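Local coordinates for CrataBL (Crataeva tapia, PDB 4IHZ), which inhibits trypsin and, as a nearly identical protein does, probably factor Xa, and probably also acts as a lectin that binds glucose and N-acetylglucosamine, at residues R113-R116 and Y121-V124; V124-P127 and P132-D135. One frame throughout, in Å; residues are numbered along the deposited sequence.

Contact 1 of 2, residues R113-R116 and Y121-V124; sequences RIER and YKLV
The beta hairpin formed by strands 112-117 and 120-125 pairs Arg113 with Val124 and Glu115 with Lys122 as antiparallel hydrogen-bonded pairs, with Ile114-Leu123 and Arg116-Tyr121 as the non-hydrogen-bonded pairs between. Four backbone bonds join the strands; the straightest runs from Glu115 N to Lys122 O, 2.9 Å long with 175° at the hydrogen.

Arg113, Glu115, Lys122 and Val124 share one face of the sheet. With CG anti to its carbonyl carbon (chi1 -65°) and the chain extended beyond it, Glu115 crosses Val124 at about a right angle, and its OE2 lies 3.6 Å from Val124 CG2. The other carboxylate oxygen meets the lysine chain, OE1 standing 3.3 Å from Lys122 CE. The direct salt bridge from Glu115 OE1 to Lys122 NZ is long, 3.9 Å, and a water molecule links the two groups, donating to OE1 and accepting from NZ. A closer ionic partner of the ammonium is Asp135 on the next strand. Arg113 CB packs on Val124 CG2, while its guanidinium leads away and NE bonds to Asn68.

Ile114 and Leu123 lie side by side on the other face, CG1 of the isoleucine 3.9 Å from CD2 of the leucine. Ile114 CG2 also approaches the Tyr121 ring, 3.6 Å from CD1. Near the hairpin's turn Arg116 runs alongside Tyr121, whose CE1 lies over one face of the guanidinium, the two planes 34° apart. Phe160 meets the same tyrosine ring. Such antiparallel hairpins build the beta-trefoil fold of Kunitz-type inhibitors, and here strand 120-125 pairs on with strand 134-139.

Contact 2 of 2, residues V124-P127 and P132-D135; sequences VHCP and PCRD
Cys126 and Cys133 are joined by a disulfide where strand 120-125 gives way to the loop leading to strand 134-139, their SG atoms 2.1 Å apart. Both sulfurs stand anti to their own carbonyl carbons (chi1 close to -58° in each), and the bridge closes with a chi3 of 98°, near the right angle that an unstrained disulfide adopts. The CB of Cys133 sits 3.3 Å from His125 O and also packs against Val124 CG2, 3.6 Å away.

Next to the bridge, His125 and Arg134 form a hydrogen-bonded antiparallel pair: His125 N donates to Arg134 O, and Arg134 N returns a 2.8 Å bond to His125 O. With CG anti to the backbone N (chi1 179°) the imidazole leads away from strand 134-139; NE2 bonds to Gly109 O and the ring meets Phe112 edge-to-face. Arg134, extended from CG to NE, crosses the Pro127 ring at about a right angle and brings NH1 to 3.7 Å from Pro127 CG. On the face opposite His125 and Arg134, Asp135 lies beside Val124, with OD1 3.3 Å from Val124 CG1; the same oxygen is held by Lys122 in a salt bridge.

The disulfide follows directly on the two backbone bonds and ties together the ends of the loop 127-132, beyond the last pair of the strands.

Contacts 1 and 2 use successive pairs of neighbouring strands in one antiparallel sheet, sharing strand 120-125 and meeting at Val124, which packs on both flanking strands. Both are partly buried, with centres 9 Å apart, but contact 1 has one exposed residue, Arg116, and contact 2 has two, Pro132 and Arg134. Contact 1 is held by regular pairing along all four residues, with an aliphatic face and a hydrated ionic one; contact 2 has just two cross-strand hydrogen bonds and relies on a disulfide where its strands run into loop. Their chemistry joins on one face: Lys122 NZ reaches Asp135 OD1 at 3.0 Å, and Arg113 NE packs 3.4 Å from Cys126 SG.

Contact 1 of 2, residues R113-R116 and Y121-V124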
ATOM      1  N   ARG A 113      13.379   9.864  10.983  1.00 19.57           N
ATOM      2  CA  ARG A 113      13.805   9.684  12.358  1.00 19.96           C
ATOM      3  C   ARG A 113      13.016  10.627  13.235  1.00 19.74           C
ATOM      4  O   ARG A 113      12.535  11.656  12.766  1.00 19.53           O
ATOM      5  CB  ARG A 113      15.311  10.011  12.544  1.00 20.23           C
ATOM      6  CG  ARG A 113      16.195   9.136  11.675  1.00 22.23           C
ATOM      7  CD  ARG A 113      17.658   9.536  11.808  1.00 23.16           C
ATOM      8  NE  ARG A 113      18.415   8.690  10.892  1.00 26.19           N
ATOM      9  CZ  ARG A 113      19.737   8.597  10.872  1.00 29.51           C
ATOM     10  NH1 ARG A 113      20.469   9.309  11.726  1.00 29.29           N
ATOM     11  NH2 ARG A 113      20.308   7.789   9.994  1.00 30.53           N
ATOM     12  N   ILE A 114      12.920  10.266  14.512  1.00 20.78           N
ATOM     13  CA  ILE A 114      12.372  11.152  15.549  1.00 19.86           C
ATOM     14  C   ILE A 114      13.587  11.714  16.299  1.00 21.15           C
ATOM     15  O   ILE A 114      14.423  10.947  16.786  1.00 22.93           O
ATOM     16  CB  ILE A 114      11.480  10.392  16.530  1.00 19.64           C
ATOM     17  CG1 ILE A 114      10.266   9.818  15.786  1.00 19.06           C
ATOM     18  CG2 ILE A 114      11.012  11.331  17.669  1.00 20.70           C
ATOM     19  CD1 ILE A 114       9.390   8.856  16.643  1.00 21.69           C
ATOM     20  N   GLU A 115      13.696  13.035  16.342  1.00 20.54           N
ATOM     21  CA  GLU A 115      14.829  13.673  17.060  1.00 21.37           C
ATOM     22  C   GLU A 115      14.325  14.603  18.110  1.00 22.01           C
ATOM     23  O   GLU A 115      13.269  15.209  17.945  1.00 22.20           O
ATOM     24  CB  GLU A 115      15.749  14.424  16.099  1.00 22.43           C
ATOM     25  CG  GLU A 115      16.440  13.476  15.104  1.00 23.87           C
ATOM     26  CD  GLU A 115      17.317  14.153  14.075  1.00 27.95           C
ATOM     27  OE1 GLU A 115      17.410  15.405  14.050  1.00 31.22           O
ATOM     28  OE2 GLU A 115      17.909  13.406  13.248  1.00 30.31           O
ATOM     29  N   ARG A 116      15.089  14.759  19.199  1.00 22.16           N
ATOM     30  CA  ARG A 116      14.694  15.781  20.172  1.00 23.34           C
ATOM     31  C   ARG A 116      14.854  17.182  19.591  1.00 23.39           C
ATOM     32  O   ARG A 116      15.765  17.450  18.816  1.00 24.10           O
ATOM     33  CB  ARG A 116      15.488  15.681  21.467  1.00 23.68           C
ATOM     34  CG  ARG A 116      15.221  14.385  22.201  1.00 24.91           C
ATOM     35  CD  ARG A 116      15.728  14.463  23.620  1.00 26.63           C
ATOM     36  NE  ARG A 116      15.313  13.269  24.374  1.00 27.57           N
ATOM     37  CZ  ARG A 116      14.093  13.094  24.894  1.00 27.81           C
ATOM     38  NH1 ARG A 116      13.145  14.014  24.761  1.00 26.93           N
ATOM     39  NH2 ARG A 116      13.820  11.962  25.531  1.00 30.62           N
ATOM     40  N   TYR A 121       9.870  17.110  20.212  1.00 20.31           N
ATOM     41  CA  TYR A 121      10.493  16.298  19.188  1.00 21.30           C
ATOM     42  C   TYR A 121      10.337  16.970  17.851  1.00 20.43           C
ATOM     43  O   TYR A 121       9.578  17.932  17.703  1.00 19.42           O
ATOM     44  CB  TYR A 121       9.874  14.890  19.165  1.00 20.28           C
ATOM     45  CG  TYR A 121      10.081  14.102  20.435  1.00 21.03           C
ATOM     46  CD1 TYR A 121      11.293  13.404  20.654  1.00 24.11           C
ATOM     47  CD2 TYR A 121       9.105  14.054  21.416  1.00 25.64           C
ATOM     48  CE1 TYR A 121      11.489  12.675  21.822  1.00 27.60           C
ATOM     49  CE2 TYR A 121       9.313  13.326  22.599  1.00 31.11           C
ATOM     50  CZ  TYR A 121      10.510  12.636  22.776  1.00 31.34           C
ATOM     51  OH  TYR A 121      10.732  11.905  23.928  1.00 36.28           O
ATOM     52  N   LYS A 122      11.045  16.454  16.864  1.00 20.36           N
ATOM     53  CA  LYS A 122      10.765  16.772  15.487  1.00 20.05           C
ATOM     54  C   LYS A 122      10.916  15.503  14.661  1.00 20.21           C
ATOM     55  O   LYS A 122      11.613  14.556  15.049  1.00 20.42           O
ATOM     56  CB  LYS A 122      11.717  17.837  14.961  1.00 20.55           C
ATOM     57  CG  LYS A 122      13.175  17.413  14.889  1.00 21.07           C
ATOM     58  CD  LYS A 122      14.042  18.545  14.387  1.00 24.79           C
ATOM     59  CE  LYS A 122      15.508  18.116  14.442  1.00 25.60           C
ATOM     60  NZ  LYS A 122      16.420  19.185  13.922  1.00 27.96           N
ATOM     61  N   LEU A 123      10.216  15.474  13.537  1.00 20.36           N
ATOM     62  CA  LEU A 123      10.440  14.440  12.526  1.00 19.14           C
ATOM     63  C   LEU A 123      11.430  14.954  11.504  1.00 18.92           C
ATOM     64  O   LEU A 123      11.432  16.151  11.140  1.00 19.93           O
ATOM     65  CB  LEU A 123       9.120  14.094  11.808  1.00 19.48           C
ATOM     66  CG  LEU A 123       8.024  13.490  12.665  1.00 21.24           C
ATOM     67  CD1 LEU A 123       6.832  13.203  11.699  1.00 25.53           C
ATOM     68  CD2 LEU A 123       8.495  12.226  13.319  1.00 26.67           C
ATOM     69  N   VAL A 124      12.298  14.050  11.034  1.00 18.39           N
ATOM     70  CA  VAL A 124      13.217  14.382   9.952  1.00 19.67           C
ATOM     71  C   VAL A 124      13.089  13.271   8.917  1.00 19.07           C
ATOM     72  O   VAL A 124      12.703  12.140   9.244  1.00 18.37           O
ATOM     73  CB  VAL A 124      14.699  14.521  10.454  1.00 20.80           C
ATOM     74  CG1 VAL A 124      14.767  15.545  11.593  1.00 22.27           C
ATOM     75  CG2 VAL A 124      15.233  13.161  10.878  1.00 21.34           C
TER
HETATM   76  O   HOH W   1      18.846  17.541  14.445  1.00 42.13           O
HETATM   77  O   HOH W   2      16.525  19.543  17.138  1.00 48.72           O

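Contact 2 of 2, residues V124-P127 and P132-D135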
ATOM      1  N   VAL A 124      12.298  14.050  11.034  1.00 18.39           N
ATOM      2  CA  VAL A 124      13.217  14.382   9.952  1.00 19.67           C
ATOM      3  C   VAL A 124      13.089  13.271   8.917  1.00 19.07           C
ATOM      4  O   VAL A 124      12.703  12.140   9.244  1.00 18.37           O
ATOM      5  CB  VAL A 124      14.699  14.521  10.454  1.00 20.80           C
ATOM      6  CG1 VAL A 124      14.767  15.545  11.593  1.00 22.27           C
ATOM      7  CG2 VAL A 124      15.233  13.161  10.878  1.00 21.34           C
ATOM      8  N   HIS A 125      13.408  13.583   7.674  1.00 20.41           N
ATOM      9  CA  HIS A 125      13.438  12.532   6.656  1.00 20.06           C
ATOM     10  C   HIS A 125      14.890  12.412   6.220  1.00 21.59           C
ATOM     11  O   HIS A 125      15.562  13.422   6.063  1.00 22.15           O
ATOM     12  CB  HIS A 125      12.562  12.894   5.468  1.00 19.95           C
ATOM     13  CG  HIS A 125      12.588  11.855   4.394  1.00 21.33           C
ATOM     14  ND1 HIS A 125      13.299  12.015   3.223  1.00 24.23           N
ATOM     15  CD2 HIS A 125      12.038  10.618   4.340  1.00 19.91           C
ATOM     16  CE1 HIS A 125      13.162  10.930   2.477  1.00 21.59           C
ATOM     17  NE2 HIS A 125      12.424  10.058   3.145  1.00 21.65           N
ATOM     18  N   CYS A 126      15.342  11.183   5.996  1.00 23.00           N
ATOM     19  CA  CYS A 126      16.772  10.944   5.776  1.00 25.73           C
ATOM     20  C   CYS A 126      16.912  10.265   4.448  1.00 26.09           C
ATOM     21  O   CYS A 126      16.690   9.066   4.340  1.00 25.24           O
ATOM     22  CB  CYS A 126      17.346  10.062   6.881  1.00 26.67           C
ATOM     23  SG  CYS A 126      17.129  10.786   8.532  1.00 31.76           S
ATOM     24  N   PRO A 127      17.270  11.042   3.419  1.00 26.66           N
ATOM     25  CA  PRO A 127      17.502  10.429   2.130  1.00 27.84           C
ATOM     26  C   PRO A 127      18.486   9.243   2.270  1.00 29.15           C
ATOM     27  O   PRO A 127      19.535   9.355   2.926  1.00 29.11           O
ATOM     28  CB  PRO A 127      18.028  11.593   1.292  1.00 28.91           C
ATOM     29  CG  PRO A 127      17.504  12.818   2.000  1.00 28.20           C
ATOM     30  CD  PRO A 127      17.639  12.468   3.425  1.00 28.14           C
ATOM     31  N   PRO A 132      23.051  13.765   6.162  1.00 32.33           N
ATOM     32  CA  PRO A 132      22.180  14.680   6.911  1.00 31.78           C
ATOM     33  C   PRO A 132      20.741  14.413   6.550  1.00 30.11           C
ATOM     34  O   PRO A 132      20.447  13.934   5.458  1.00 30.96           O
ATOM     35  CB  PRO A 132      22.549  16.058   6.354  1.00 32.50           C
ATOM     36  CG  PRO A 132      23.878  15.869   5.723  1.00 34.49           C
ATOM     37  CD  PRO A 132      23.853  14.486   5.161  1.00 34.73           C
ATOM     38  N   CYS A 133      19.859  14.754   7.471  1.00 28.14           N
ATOM     39  CA  CYS A 133      18.443  14.552   7.248  1.00 26.63           C
ATOM     40  C   CYS A 133      17.806  15.933   7.089  1.00 26.11           C
ATOM     41  O   CYS A 133      18.394  16.945   7.459  1.00 27.26           O
ATOM     42  CB  CYS A 133      17.839  13.801   8.434  1.00 26.07           C
ATOM     43  SG  CYS A 133      18.609  12.209   8.816  1.00 30.28           S
ATOM     44  N   ARG A 134      16.584  15.977   6.560  1.00 25.34           N
ATOM     45  CA  ARG A 134      15.878  17.231   6.408  1.00 24.19           C
ATOM     46  C   ARG A 134      14.743  17.302   7.412  1.00 23.46           C
ATOM     47  O   ARG A 134      13.954  16.374   7.518  1.00 22.60           O
ATOM     48  CB  ARG A 134      15.291  17.339   4.999  1.00 25.06           C
ATOM     49  CG  ARG A 134      16.339  17.678   3.938  1.00 27.84           C
ATOM     50  CD  ARG A 134      15.719  17.881   2.591  1.00 29.57           C
ATOM     51  NE  ARG A 134      16.761  18.051   1.571  1.00 33.28           N
ATOM     52  CZ  ARG A 134      17.074  17.158   0.629  1.00 33.96           C
ATOM     53  NH1 ARG A 134      16.434  15.996   0.516  1.00 31.71           N
ATOM     54  NH2 ARG A 134      18.065  17.449  -0.219  1.00 35.73           N
ATOM     55  N   ASP A 135      14.638  18.416   8.114  1.00 23.26           N
ATOM     56  CA  ASP A 135      13.577  18.587   9.114  1.00 22.68           C
ATOM     57  C   ASP A 135      12.221  18.654   8.415  1.00 21.71           C
ATOM     58  O   ASP A 135      12.053  19.316   7.402  1.00 21.98           O
ATOM     59  CB  ASP A 135      13.800  19.884   9.917  1.00 24.98           C
ATOM     60  CG  ASP A 135      14.993  19.803  10.890  1.00 27.72           C
ATOM     61  OD1 ASP A 135      15.598  18.734  11.086  1.00 31.28           O
ATOM     62  OD2 ASP A 135      15.329  20.847  11.468  1.00 35.41           O
TER